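Side-chain contacts in minor fimbrium subunit Mfa5 (Porphyromonas gingivalis ATCC 33277, PDB 6TO1), which serves as an accessory subunit of the minor fimbriae, filamentous pili that mediate biofilm formation and adhesion to host cells and other bacteria: residues 115-120 / 452-457; 424-429 / 433-438. All blocks are in the same frame, centred on the assembly; numbering follows the deposited sequence.

How the contacts relate
Both contacts belong to the beta-sandwich domain, the middle of the three domains modelled, their centres about 16 Å apart. Contact 1 joins strand 110-119 to strand 451-455 across the sandwich; between these strands in sequence lies the von Willebrand factor type A domain, whose magnesium site includes Ser-135, Ser-137 and Thr-207. The middle domain is thus assembled from parts on both sides of an inserted domain. Contact 2, at the surface, comes later than 115-120 and shortly before 452-457. Strand 110-119 of contact 1 and strand 437-438 of contact 2 both pair with strand 463-473 in one antiparallel sheet. Leu-452 packs on Leu-426 and Trp-454 on Val-438, so contact 2 abuts strand 451-455 of contact 1.

Contact 1 (115-120 / 452-457); sequences LKITTK and LTWTTG
Leu-115 and Ile-117 on strand 110-119 face Trp-454 on strand 451-455 and Thr-456 just past its end, the two chains running in the same general direction with CA atoms 10.0 Å apart for Leu-115 and Trp-454. The Ile-117 to Thr-456 CA distance is similar, 9.5 Å, and no hydrogen bond crosses this gap: side chains bridge it. Trp-454 reaches across, its CG anti to the backbone N (chi1 174°), and its six-membered ring meets the opposite strand. There Ile-117 CD1 comes from the other direction and sits obliquely to the indole, 3.9 Å from Trp-454 CZ3. The backbone of the same strand contributes Leu-115 O, also 3.9 Å from Trp-454 CZ3. Thr-456 completes the cluster with its methyl: CG2 lies over the centre of one face of the Trp-454 indole and is 3.8 Å from Ile-117 CD1. The hydroxyl of Thr-456 turns back to its own chain, OG1 donating to Gly-457 O at 2.9 Å, aimed at a lone pair in the plane of that carbonyl (132° at the oxygen). The indole N-H is satisfied too, Trp-454 NE1 hydrogen-bonding to Asn-440 O. Val-413 and Val-443 on the strands flanking 451-455, with Ile-467 on the strand beside 110-119, add further apolar contacts to Trp-454. Inward-facing side chains meeting between two antiparallel sheets, with the tryptophan spanning the gap, are typical of a beta-sandwich core.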
loop_
_atom_site.group_PDB
_atom_site.type_symbol
_atom_site.label_atom_id
_atom_site.label_comp_id
_atom_site.label_asym_id
_atom_site.label_seq_id
_atom_site.Cartn_x
_atom_site.Cartn_y
_atom_site.Cartn_z
ATOM N N LEU A 115 -11.111 1.484 -16.353
ATOM C CA LEU A 115 -11.285 1.135 -14.948
ATOM C C LEU A 115 -9.915 1.209 -14.294
ATOM O O LEU A 115 -8.939 0.665 -14.830
ATOM C CB LEU A 115 -11.874 -0.264 -14.781
ATOM C CG LEU A 115 -13.373 -0.361 -15.078
ATOM C CD1 LEU A 115 -13.515 -0.430 -16.609
ATOM C CD2 LEU A 115 -13.975 -1.546 -14.389
ATOM N N LYS A 116 -9.842 1.892 -13.156
ATOM C CA LYS A 116 -8.565 2.232 -12.543
ATOM C C LYS A 116 -8.610 1.921 -11.054
ATOM O O LYS A 116 -9.590 2.241 -10.368
ATOM C CB LYS A 116 -8.253 3.700 -12.753
ATOM C CG LYS A 116 -6.935 4.172 -12.157
ATOM C CD LYS A 116 -6.854 5.702 -12.160
ATOM C CE LYS A 116 -6.534 6.274 -13.524
ATOM N NZ LYS A 116 -6.536 7.771 -13.518
ATOM N N ILE A 117 -7.543 1.291 -10.580
ATOM C CA ILE A 117 -7.343 0.959 -9.179
ATOM C C ILE A 117 -6.102 1.718 -8.731
ATOM O O ILE A 117 -5.042 1.589 -9.351
ATOM C CB ILE A 117 -7.149 -0.555 -8.975
ATOM C CG1 ILE A 117 -8.319 -1.348 -9.542
ATOM C CG2 ILE A 117 -6.974 -0.841 -7.473
ATOM C CD1 ILE A 117 -7.996 -2.875 -9.674
ATOM N N THR A 118 -6.224 2.478 -7.647
ATOM C CA THR A 118 -5.120 3.260 -7.120
ATOM C C THR A 118 -4.842 2.837 -5.683
ATOM O O THR A 118 -5.766 2.717 -4.865
ATOM C CB THR A 118 -5.419 4.762 -7.165
ATOM O OG1 THR A 118 -5.654 5.157 -8.515
ATOM C CG2 THR A 118 -4.224 5.550 -6.652
ATOM N N THR A 119 -3.578 2.589 -5.399
ATOM C CA THR A 119 -3.120 2.268 -4.056
ATOM C C THR A 119 -2.316 3.445 -3.521
ATOM O O THR A 119 -1.588 4.111 -4.259
ATOM C CB THR A 119 -2.247 1.011 -4.046
ATOM O OG1 THR A 119 -1.173 1.175 -4.971
ATOM C CG2 THR A 119 -3.052 -0.220 -4.430
ATOM N N LYS A 120 -2.430 3.687 -2.218
ATOM C CA LYS A 120 -1.644 4.731 -1.585
ATOM C C LYS A 120 -0.525 4.090 -0.769
ATOM O O LYS A 120 0.089 3.115 -1.207
ATOM C CB LYS A 120 -2.533 5.633 -0.746
ATOM C CG LYS A 120 -3.592 6.369 -1.639
ATOM N N LEU A 452 -16.640 -8.745 -18.440
ATOM C CA LEU A 452 -15.186 -8.733 -18.379
ATOM C C LEU A 452 -14.792 -9.115 -16.956
ATOM O O LEU A 452 -15.372 -8.600 -15.993
ATOM C CB LEU A 452 -14.618 -7.363 -18.747
ATOM C CG LEU A 452 -14.779 -6.946 -20.209
ATOM C CD1 LEU A 452 -14.633 -5.426 -20.321
ATOM C CD2 LEU A 452 -13.781 -7.661 -21.086
ATOM N N THR A 453 -13.871 -10.068 -16.826
ATOM C CA THR A 453 -13.303 -10.428 -15.537
ATOM C C THR A 453 -11.806 -10.186 -15.604
ATOM O O THR A 453 -11.089 -10.828 -16.384
ATOM C CB THR A 453 -13.622 -11.873 -15.166
ATOM O OG1 THR A 453 -15.045 -12.059 -15.181
ATOM C CG2 THR A 453 -13.116 -12.193 -13.757
ATOM N N TRP A 454 -11.346 -9.250 -14.794
ATOM C CA TRP A 454 -9.967 -8.799 -14.779
ATOM C C TRP A 454 -9.312 -9.335 -13.510
ATOM O O TRP A 454 -9.711 -8.973 -12.406
ATOM C CB TRP A 454 -9.916 -7.275 -14.809
ATOM C CG TRP A 454 -8.558 -6.662 -14.648
ATOM C CD1 TRP A 454 -7.337 -7.244 -14.873
ATOM C CD2 TRP A 454 -8.296 -5.318 -14.246
ATOM N NE1 TRP A 454 -6.334 -6.333 -14.631
ATOM C CE2 TRP A 454 -6.896 -5.149 -14.231
ATOM C CE3 TRP A 454 -9.117 -4.244 -13.878
ATOM C CZ2 TRP A 454 -6.297 -3.940 -13.876
ATOM C CZ3 TRP A 454 -8.530 -3.041 -13.546
ATOM C CH2 TRP A 454 -7.125 -2.901 -13.535
ATOM N N THR A 455 -8.320 -10.197 -13.681
ATOM C CA THR A 455 -7.524 -10.723 -12.575
ATOM C C THR A 455 -6.306 -9.822 -12.451
ATOM O O THR A 455 -5.459 -9.781 -13.350
ATOM C CB THR A 455 -7.124 -12.175 -12.847
ATOM O OG1 THR A 455 -8.308 -12.977 -12.890
ATOM C CG2 THR A 455 -6.204 -12.689 -11.743
ATOM N N THR A 456 -6.210 -9.082 -11.341
ATOM C CA THR A 456 -5.219 -8.019 -11.319
ATOM C C THR A 456 -3.821 -8.513 -10.982
ATOM O O THR A 456 -2.844 -7.881 -11.390
ATOM C CB THR A 456 -5.607 -6.926 -10.302
ATOM O OG1 THR A 456 -5.572 -7.467 -8.973
ATOM C CG2 THR A 456 -6.963 -6.398 -10.600
ATOM N N GLY A 457 -3.706 -9.592 -10.225
ATOM C CA GLY A 457 -2.444 -9.960 -9.625
ATOM C C GLY A 457 -2.154 -9.008 -8.465
ATOM O O GLY A 457 -2.986 -8.217 -8.035
#

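Contact 2 (424-429 / 433-438); sequences KNLTQS and THLLNV
Leu-426 meets Leu-435 and Leu-436 in the apolar part of this contact, where a single methyl does the touching. Leu-426 CD2 lies 3.9 Å from Leu-435 CD1, the two side chains passing antiparallel. The same CD2 is 3.9 Å from Leu-436 CD1, but here the side chains lie roughly perpendicular. Leu-426 CG stands beside its own backbone N (chi1 -58°), from where the branched end closes in on both leucines. Leu-435 CD1 also rests against the backbone, 3.8 Å from Asn-425 O.

The polar part runs through water; no direct hydrogen bond links the segments, whose nearest CA atoms, those of Asn-425 and Leu-435, are 7.2 Å apart. One water accepts from Asn-425 ND2 at 2.8 Å and donates to Leu-435 O. A second donates to Lys-424 O at 2.7 Å and, weakly, to Leu-435 O, so Leu-435 O accepts from two waters, one leading to the Asn-425 side chain and one, through the weak bond, to the Lys-424 carbonyl.

Charge is settled outside the pair: Lys-424 NZ forms a salt bridge with Glu-106 and a hydrogen bond with Tyr-472 OH. The loop after strand 421-423 and the one leading into strand 437-438 lie beside strands 442-446 and 463-473, Leu-426 packing on Tyr-445 of the former and Leu-436 on Tyr-469 of the latter.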
loop_
_atom_site.group_PDB
_atom_site.type_symbol
_atom_site.label_atom_id
_atom_site.label_comp_id
_atom_site.label_asym_id
_atom_site.label_seq_id
_atom_site.Cartn_x
_atom_site.Cartn_y
_atom_site.Cartn_z
ATOM N N LYS A 424 -15.357 -3.209 -28.679
ATOM C CA LYS A 424 -14.643 -3.337 -29.942
ATOM C C LYS A 424 -13.775 -4.584 -29.924
ATOM O O LYS A 424 -13.051 -4.838 -28.960
ATOM C CB LYS A 424 -13.801 -2.080 -30.161
ATOM C CG LYS A 424 -13.021 -2.055 -31.478
ATOM C CD LYS A 424 -12.277 -0.743 -31.630
ATOM C CE LYS A 424 -11.468 -0.674 -32.933
ATOM N NZ LYS A 424 -12.349 -0.744 -34.121
ATOM N N ASN A 425 -13.931 -5.398 -30.964
ATOM C CA ASN A 425 -13.088 -6.534 -31.333
ATOM C C ASN A 425 -13.258 -7.757 -30.453
ATOM O O ASN A 425 -12.483 -8.711 -30.588
ATOM C CB ASN A 425 -11.603 -6.162 -31.367
ATOM C CG ASN A 425 -11.262 -5.247 -32.521
ATOM O OD1 ASN A 425 -11.968 -5.220 -33.529
ATOM N ND2 ASN A 425 -10.199 -4.469 -32.369
ATOM N N LEU A 426 -14.244 -7.780 -29.568
ATOM C CA LEU A 426 -14.464 -8.942 -28.712
ATOM C C LEU A 426 -15.594 -9.756 -29.342
ATOM O O LEU A 426 -16.772 -9.402 -29.238
ATOM C CB LEU A 426 -14.779 -8.531 -27.280
ATOM C CG LEU A 426 -13.711 -7.679 -26.596
ATOM C CD1 LEU A 426 -13.898 -7.758 -25.060
ATOM C CD2 LEU A 426 -12.290 -8.044 -26.963
ATOM N N THR A 427 -15.219 -10.844 -30.014
ATOM C CA THR A 427 -16.174 -11.683 -30.721
ATOM C C THR A 427 -16.386 -13.034 -30.064
ATOM O O THR A 427 -17.435 -13.649 -30.286
ATOM C CB THR A 427 -15.711 -11.919 -32.167
ATOM O OG1 THR A 427 -14.456 -12.614 -32.153
ATOM C CG2 THR A 427 -15.552 -10.602 -32.898
ATOM N N GLN A 428 -15.430 -13.512 -29.270
ATOM C CA GLN A 428 -15.579 -14.804 -28.623
ATOM C C GLN A 428 -15.065 -14.753 -27.192
ATOM O O GLN A 428 -14.234 -13.920 -26.827
ATOM C CB GLN A 428 -14.853 -15.913 -29.399
ATOM C CG GLN A 428 -13.415 -15.603 -29.735
ATOM C CD GLN A 428 -12.760 -16.711 -30.549
ATOM O OE1 GLN A 428 -13.190 -17.861 -30.518
ATOM N NE2 GLN A 428 -11.716 -16.363 -31.281
ATOM N N SER A 429 -15.572 -15.682 -26.390
ATOM C CA SER A 429 -15.146 -15.806 -25.013
ATOM C C SER A 429 -13.697 -16.276 -24.949
ATOM O O SER A 429 -13.166 -16.902 -25.870
ATOM C CB SER A 429 -16.053 -16.779 -24.269
ATOM O OG SER A 429 -17.402 -16.352 -24.295
ATOM N N THR A 433 -6.783 -10.364 -22.969
ATOM C CA THR A 433 -5.736 -9.488 -22.455
ATOM C C THR A 433 -5.049 -8.712 -23.569
ATOM O O THR A 433 -4.778 -7.517 -23.430
ATOM C CB THR A 433 -4.709 -10.300 -21.667
ATOM O OG1 THR A 433 -5.364 -11.040 -20.631
ATOM C CG2 THR A 433 -3.666 -9.390 -21.057
ATOM N N HIS A 434 -4.775 -9.358 -24.693
ATOM C CA HIS A 434 -4.019 -8.705 -25.758
ATOM C C HIS A 434 -4.900 -7.983 -26.763
ATOM O O HIS A 434 -4.376 -7.428 -27.730
ATOM C CB HIS A 434 -3.130 -9.748 -26.448
ATOM C CG HIS A 434 -2.366 -10.586 -25.473
ATOM N ND1 HIS A 434 -1.303 -10.091 -24.748
ATOM C CD2 HIS A 434 -2.553 -11.856 -25.048
ATOM C CE1 HIS A 434 -0.849 -11.032 -23.941
ATOM N NE2 HIS A 434 -1.589 -12.113 -24.104
ATOM N N LEU A 435 -6.208 -7.932 -26.532
ATOM C CA LEU A 435 -7.116 -7.131 -27.338
ATOM C C LEU A 435 -7.530 -5.844 -26.640
ATOM O O LEU A 435 -8.206 -5.008 -27.259
ATOM C CB LEU A 435 -8.360 -7.950 -27.670
ATOM C CG LEU A 435 -8.111 -9.231 -28.479
ATOM C CD1 LEU A 435 -9.400 -10.005 -28.682
ATOM C CD2 LEU A 435 -7.470 -8.850 -29.800
ATOM N N LEU A 436 -7.151 -5.686 -25.370
ATOM C CA LEU A 436 -7.381 -4.508 -24.547
ATOM C C LEU A 436 -6.043 -3.899 -24.139
ATOM O O LEU A 436 -4.981 -4.494 -24.318
ATOM C CB LEU A 436 -8.164 -4.868 -23.278
ATOM C CG LEU A 436 -9.666 -5.039 -23.404
ATOM C CD1 LEU A 436 -10.024 -6.050 -24.464
ATOM C CD2 LEU A 436 -10.264 -5.473 -22.066
ATOM N N ASN A 437 -6.091 -2.706 -23.555
ATOM C CA ASN A 437 -4.915 -2.098 -22.931
ATOM C C ASN A 437 -4.990 -2.425 -21.441
ATOM O O ASN A 437 -5.857 -1.903 -20.733
ATOM C CB ASN A 437 -4.892 -0.593 -23.186
ATOM C CG ASN A 437 -3.694 0.090 -22.562
ATOM O OD1 ASN A 437 -2.790 -0.559 -22.028
ATOM N ND2 ASN A 437 -3.681 1.419 -22.628
ATOM N N VAL A 438 -4.096 -3.297 -20.973
ATOM C CA VAL A 438 -4.131 -3.843 -19.615
ATOM C C VAL A 438 -2.768 -3.626 -18.972
ATOM O O VAL A 438 -1.769 -4.156 -19.465
ATOM C CB VAL A 438 -4.471 -5.344 -19.629
ATOM C CG1 VAL A 438 -4.402 -5.924 -18.215
ATOM C CG2 VAL A 438 -5.816 -5.579 -20.241
HETATM O O HOH W 1 -11.303 -3.740 -27.194
HETATM O O HOH W 2 -8.815 -4.498 -29.924
#